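Erythrocyte membrane protein 1 (PDB 2XU0) probably binds host-cell surface receptors as an adhesin of the malaria parasite, this piece being its N-terminal segment and first Duffy-binding-like domain, implicated in rosetting. Local coordinates at residues A[93-105]-A[133-145]. The protein carries 10 engineered substitutions. Sequence-based numbering, arbitrary orientation.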
loop_
_atom_site.group_PDB
_atom_site.type_symbol
_atom_site.label_atom_id
_atom_site.label_comp_id
_atom_site.label_asym_id
_atom_site.label_seq_id
_atom_site.Cartn_x
_atom_site.Cartn_y
_atom_site.Cartn_z
ATOM N N GLY A 93 -28.266 -0.073 -10.427
ATOM C CA GLY A 93 -27.321 1.010 -10.162
ATOM C C GLY A 93 -27.036 1.237 -8.690
ATOM O O GLY A 93 -27.775 0.730 -7.836
ATOM N N ARG A 94 -25.937 2.000 -8.397
ATOM C CA ARG A 94 -25.436 2.422 -7.070
ATOM C C ARG A 94 -24.192 3.308 -7.171
ATOM O O ARG A 94 -23.530 3.323 -8.207
ATOM C CB ARG A 94 -25.050 1.215 -6.170
ATOM C CG ARG A 94 -25.950 0.761 -4.962
ATOM C CD ARG A 94 -26.636 1.903 -4.222
ATOM N NE ARG A 94 -25.706 2.790 -3.510
ATOM C CZ ARG A 94 -26.008 4.026 -3.126
ATOM N NH1 ARG A 94 -27.196 4.545 -3.410
ATOM N NH2 ARG A 94 -25.123 4.754 -2.461
ATOM N N LYS A 95 -23.841 3.986 -6.061
ATOM C CA LYS A 95 -22.655 4.841 -5.876
ATOM C C LYS A 95 -21.378 3.974 -5.517
ATOM O O LYS A 95 -21.559 2.785 -5.203
ATOM C CB LYS A 95 -22.933 5.828 -4.717
ATOM C CG LYS A 95 -23.849 7.005 -5.044
ATOM C CD LYS A 95 -23.194 8.105 -5.892
ATOM C CE LYS A 95 -24.199 9.063 -6.499
ATOM N NZ LYS A 95 -25.067 8.405 -7.519
ATOM N N PRO A 96 -20.137 4.573 -5.373
ATOM C CA PRO A 96 -18.928 3.772 -5.066
ATOM C C PRO A 96 -18.563 3.399 -3.620
ATOM O O PRO A 96 -18.090 2.276 -3.433
ATOM C CB PRO A 96 -17.799 4.606 -5.701
ATOM C CG PRO A 96 -18.496 5.593 -6.594
ATOM C CD PRO A 96 -19.711 5.920 -5.786
ATOM N N CYS A 97 -18.698 4.320 -2.611
ATOM C CA CYS A 97 -18.310 4.028 -1.206
ATOM C C CYS A 97 -19.382 3.385 -0.295
ATOM O O CYS A 97 -19.115 3.153 0.891
ATOM C CB CYS A 97 -17.673 5.235 -0.525
ATOM S SG CYS A 97 -16.277 5.964 -1.418
ATOM N N TYR A 98 -20.576 3.134 -0.816
ATOM C CA TYR A 98 -21.671 2.544 -0.042
ATOM C C TYR A 98 -21.369 1.110 0.359
ATOM O O TYR A 98 -21.002 0.284 -0.485
ATOM C CB TYR A 98 -23.000 2.612 -0.817
ATOM C CG TYR A 98 -24.149 1.921 -0.113
ATOM C CD1 TYR A 98 -24.659 2.418 1.087
ATOM C CD2 TYR A 98 -24.711 0.756 -0.632
ATOM C CE1 TYR A 98 -25.716 1.784 1.741
ATOM C CE2 TYR A 98 -25.755 0.103 0.025
ATOM C CZ TYR A 98 -26.265 0.631 1.203
ATOM O OH TYR A 98 -27.298 0.006 1.849
ATOM N N GLY A 99 -21.565 0.839 1.643
ATOM C CA GLY A 99 -21.339 -0.470 2.236
ATOM C C GLY A 99 -19.903 -0.652 2.670
ATOM O O GLY A 99 -19.570 -1.627 3.349
ATOM N N ARG A 100 -19.045 0.305 2.304
ATOM C CA ARG A 100 -17.641 0.227 2.657
ATOM C C ARG A 100 -17.300 0.912 3.940
ATOM O O ARG A 100 -17.755 2.024 4.212
ATOM C CB ARG A 100 -16.730 0.655 1.503
ATOM C CG ARG A 100 -16.512 -0.486 0.513
ATOM C CD ARG A 100 -17.274 -0.190 -0.733
ATOM N NE ARG A 100 -17.242 -1.279 -1.708
ATOM C CZ ARG A 100 -18.217 -2.168 -1.852
ATOM N NH1 ARG A 100 -19.249 -2.173 -1.016
ATOM N NH2 ARG A 100 -18.168 -3.060 -2.830
ATOM N N GLU A 101 -16.500 0.216 4.742
ATOM C CA GLU A 101 -15.991 0.684 6.015
ATOM C C GLU A 101 -15.008 1.809 5.732
ATOM O O GLU A 101 -14.338 1.805 4.698
ATOM C CB GLU A 101 -15.254 -0.462 6.742
ATOM C CG GLU A 101 -16.124 -1.655 7.120
ATOM C CD GLU A 101 -15.393 -2.811 7.784
ATOM O OE1 GLU A 101 -14.531 -2.561 8.660
ATOM O OE2 GLU A 101 -15.702 -3.976 7.440
ATOM N N GLN A 102 -14.955 2.784 6.625
ATOM C CA GLN A 102 -14.025 3.907 6.544
ATOM C C GLN A 102 -12.960 3.616 7.583
ATOM O O GLN A 102 -12.899 2.481 8.053
ATOM C CB GLN A 102 -14.740 5.271 6.744
ATOM C CG GLN A 102 -15.578 5.419 8.035
ATOM C CD GLN A 102 -16.945 4.775 7.955
ATOM O OE1 GLN A 102 -17.708 4.974 6.998
ATOM N NE2 GLN A 102 -17.279 3.983 8.965
ATOM N N ASN A 103 -12.146 4.592 7.965
ATOM C CA ASN A 103 -11.057 4.377 8.922
ATOM C C ASN A 103 -10.030 3.348 8.418
ATOM O O ASN A 103 -9.447 2.594 9.195
ATOM C CB ASN A 103 -11.545 4.122 10.372
ATOM C CG ASN A 103 -11.477 5.347 11.253
ATOM O OD1 ASN A 103 -12.505 5.922 11.638
ATOM N ND2 ASN A 103 -10.259 5.789 11.571
ATOM N N ARG A 104 -9.780 3.377 7.088
ATOM C CA ARG A 104 -8.821 2.511 6.388
ATOM C C ARG A 104 -7.427 2.703 6.945
ATOM O O ARG A 104 -6.628 1.769 6.919
ATOM C CB ARG A 104 -8.815 2.821 4.878
ATOM C CG ARG A 104 -10.155 2.614 4.202
ATOM C CD ARG A 104 -9.945 2.336 2.759
ATOM N NE ARG A 104 -10.952 2.948 1.909
ATOM C CZ ARG A 104 -10.796 3.140 0.608
ATOM N NH1 ARG A 104 -9.681 2.747 -0.002
ATOM N NH2 ARG A 104 -11.749 3.726 -0.097
ATOM N N PHE A 105 -7.139 3.901 7.476
ATOM C CA PHE A 105 -5.827 4.262 8.003
ATOM C C PHE A 105 -5.658 4.155 9.489
ATOM O O PHE A 105 -4.562 4.410 9.978
ATOM C CB PHE A 105 -5.369 5.638 7.489
ATOM C CG PHE A 105 -5.449 5.809 5.989
ATOM C CD1 PHE A 105 -4.482 5.253 5.156
ATOM C CD2 PHE A 105 -6.474 6.544 5.411
ATOM C CE1 PHE A 105 -4.572 5.389 3.767
ATOM C CE2 PHE A 105 -6.561 6.682 4.027
ATOM C CZ PHE A 105 -5.596 6.122 3.214
ATOM N N PRO A 133 -5.654 -2.710 4.347
ATOM C CA PRO A 133 -7.002 -2.141 4.627
ATOM C C PRO A 133 -7.470 -1.099 3.605
ATOM O O PRO A 133 -8.659 -1.079 3.285
ATOM C CB PRO A 133 -6.880 -1.589 6.067
ATOM C CG PRO A 133 -5.461 -1.563 6.356
ATOM C CD PRO A 133 -4.754 -2.566 5.508
ATOM N N ARG A 134 -6.513 -0.341 2.957
ATOM C CA ARG A 134 -6.872 0.600 1.896
ATOM C C ARG A 134 -7.537 -0.173 0.745
ATOM O O ARG A 134 -8.508 0.300 0.186
ATOM C CB ARG A 134 -5.644 1.425 1.428
ATOM C CG ARG A 134 -5.940 2.541 0.391
ATOM C CD ARG A 134 -4.750 2.869 -0.525
ATOM N NE ARG A 134 -3.955 1.668 -0.814
ATOM C CZ ARG A 134 -4.252 0.767 -1.739
ATOM N NH1 ARG A 134 -5.274 0.960 -2.562
ATOM N NH2 ARG A 134 -3.525 -0.332 -1.857
ATOM N N ARG A 135 -7.045 -1.389 0.418
ATOM C CA ARG A 135 -7.633 -2.186 -0.656
ATOM C C ARG A 135 -8.945 -2.797 -0.231
ATOM O O ARG A 135 -9.878 -2.792 -1.019
ATOM C CB ARG A 135 -6.651 -3.303 -1.181
ATOM C CG ARG A 135 -7.294 -4.365 -2.107
ATOM C CD ARG A 135 -7.660 -3.796 -3.480
ATOM N NE ARG A 135 -8.473 -4.722 -4.286
ATOM C CZ ARG A 135 -9.803 -4.809 -4.259
ATOM N NH1 ARG A 135 -10.511 -4.048 -3.434
ATOM N NH2 ARG A 135 -10.436 -5.649 -5.063
ATOM N N ARG A 136 -8.970 -3.453 0.930
ATOM C CA ARG A 136 -10.153 -4.159 1.452
ATOM C C ARG A 136 -11.458 -3.342 1.324
ATOM O O ARG A 136 -12.486 -3.861 0.879
ATOM C CB ARG A 136 -9.934 -4.524 2.929
ATOM C CG ARG A 136 -8.926 -5.638 3.170
ATOM C CD ARG A 136 -8.835 -5.932 4.645
ATOM N NE ARG A 136 -9.924 -6.832 5.042
ATOM C CZ ARG A 136 -10.005 -7.433 6.222
ATOM N NH1 ARG A 136 -9.077 -7.220 7.150
ATOM N NH2 ARG A 136 -11.015 -8.251 6.490
ATOM N N HIS A 137 -11.392 -2.056 1.654
ATOM C CA HIS A 137 -12.575 -1.197 1.657
ATOM C C HIS A 137 -12.656 -0.198 0.518
ATOM O O HIS A 137 -13.407 0.763 0.613
ATOM C CB HIS A 137 -12.719 -0.532 3.031
ATOM C CG HIS A 137 -12.397 -1.447 4.166
ATOM N ND1 HIS A 137 -13.162 -2.583 4.426
ATOM C CD2 HIS A 137 -11.400 -1.374 5.075
ATOM C CE1 HIS A 137 -12.607 -3.150 5.486
ATOM N NE2 HIS A 137 -11.548 -2.455 5.914
ATOM N N ILE A 138 -11.936 -0.462 -0.590
ATOM C CA ILE A 138 -11.923 0.375 -1.793
ATOM C C ILE A 138 -13.353 0.703 -2.287
ATOM O O ILE A 138 -14.248 -0.156 -2.220
ATOM C CB ILE A 138 -11.006 -0.250 -2.901
ATOM C CG1 ILE A 138 -10.086 0.807 -3.519
ATOM C CG2 ILE A 138 -11.800 -1.041 -3.985
ATOM C CD1 ILE A 138 -8.947 0.265 -4.412
ATOM N N CYS A 139 -13.554 1.935 -2.782
ATOM C CA CYS A 139 -14.864 2.387 -3.275
ATOM C C CYS A 139 -15.163 1.913 -4.690
ATOM O O CYS A 139 -15.130 2.717 -5.623
ATOM C CB CYS A 139 -15.004 3.902 -3.141
ATOM S SG CYS A 139 -14.840 4.514 -1.447
ATOM N N ASP A 140 -15.507 0.613 -4.844
ATOM C CA ASP A 140 -15.764 -0.064 -6.121
ATOM C C ASP A 140 -17.236 -0.494 -6.329
ATOM O O ASP A 140 -17.562 -1.134 -7.334
ATOM C CB ASP A 140 -14.851 -1.333 -6.195
ATOM C CG ASP A 140 -15.216 -2.461 -5.217
ATOM O OD1 ASP A 140 -15.986 -2.202 -4.249
ATOM O OD2 ASP A 140 -14.686 -3.574 -5.374
ATOM N N GLN A 141 -18.109 -0.159 -5.374
ATOM C CA GLN A 141 -19.521 -0.547 -5.369
ATOM C C GLN A 141 -20.335 -0.340 -6.646
ATOM O O GLN A 141 -21.094 -1.234 -7.027
ATOM C CB GLN A 141 -20.210 -0.057 -4.105
ATOM C CG GLN A 141 -21.269 -1.020 -3.588
ATOM C CD GLN A 141 -22.674 -0.542 -3.839
ATOM O OE1 GLN A 141 -23.567 -1.338 -4.126
ATOM N NE2 GLN A 141 -22.909 0.761 -3.685
ATOM N N ASN A 142 -20.098 0.769 -7.370
ATOM C CA ASN A 142 -20.779 1.082 -8.629
ATOM C C ASN A 142 -20.427 0.118 -9.740
ATOM O O ASN A 142 -21.245 -0.094 -10.656
ATOM C CB ASN A 142 -20.459 2.523 -9.055
ATOM C CG ASN A 142 -19.001 2.783 -9.331
ATOM O OD1 ASN A 142 -18.121 2.605 -8.468
ATOM N ND2 ASN A 142 -18.722 3.200 -10.547
ATOM N N LEU A 143 -19.209 -0.485 -9.668
ATOM C CA LEU A 143 -18.753 -1.464 -10.652
ATOM C C LEU A 143 -19.456 -2.820 -10.475
ATOM O O LEU A 143 -19.296 -3.681 -11.333
ATOM C CB LEU A 143 -17.211 -1.612 -10.679
ATOM C CG LEU A 143 -16.347 -0.336 -10.880
ATOM C CD1 LEU A 143 -14.882 -0.704 -11.082
ATOM C CD2 LEU A 143 -16.826 0.492 -12.081
ATOM N N GLU A 144 -20.281 -2.990 -9.408
ATOM C CA GLU A 144 -21.083 -4.219 -9.183
ATOM C C GLU A 144 -22.403 -4.168 -9.987
ATOM O O GLU A 144 -23.217 -5.085 -9.898
ATOM C CB GLU A 144 -21.407 -4.413 -7.695
ATOM C CG GLU A 144 -20.208 -4.564 -6.771
ATOM C CD GLU A 144 -20.565 -4.896 -5.338
ATOM O OE1 GLU A 144 -21.567 -5.618 -5.129
ATOM O OE2 GLU A 144 -19.852 -4.427 -4.422
ATOM N N PHE A 145 -22.584 -3.102 -10.798
ATOM C CA PHE A 145 -23.776 -2.801 -11.592
ATOM C C PHE A 145 -23.414 -2.462 -13.031
ATOM O O PHE A 145 -23.887 -1.468 -13.595
ATOM C CB PHE A 145 -24.556 -1.646 -10.910
ATOM C CG PHE A 145 -24.942 -1.978 -9.487
ATOM C CD1 PHE A 145 -26.084 -2.726 -9.215
ATOM C CD2 PHE A 145 -24.145 -1.581 -8.423
ATOM C CE1 PHE A 145 -26.417 -3.068 -7.902
ATOM C CE2 PHE A 145 -24.468 -1.939 -7.116
ATOM C CZ PHE A 145 -25.615 -2.659 -6.862
#
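Cys97 and Cys139 are joined covalently, SG to SG at 2.0 Å, with a disulfide torsion of 103°. Around this link a loop and a segment of short helical turns illustrate how a fold poor in strands can be fastened by charge and sulfur. Among the ionic contacts, Arg100 dominates: its NE and NH2 both grip a single oxygen, OD1 of Asp140, side-on and close to the guanidinium plane, the NH2 bond being 2.7 Å long. The same NH2 reaches Glu144 OE2, also at 2.7 Å but tilted from that plane, while CB of Gln141 lies over one guanidinium face. The side chain gets there through a bend at chi2 (107°).

One backbone-to-backbone bond crosses: Gln141 N donates to Pro96 O at 3.1 Å, on a carbonyl lone pair. The side chain of Arg104 reaches a carbonyl too, NH1 bonding weakly to Arg134 O. The stronger partner of Arg104 is Glu168, which also accepts from the backbone N of Cys139, so one carboxylate of helix 154-175 ties both segments to the helical body of this Duffy-binding-like domain. A type II turn, closed by Arg100 N to Cys97 O, leads from the disulfide to Arg100.

Ring contacts add to this. Glu101 CB sits over one face of the His137 ring, 3.9 Å from its centroid, in a CH-pi contact. At the far end, the Phe145 ring lays a face against the backbone of Gly93 and Arg94 N.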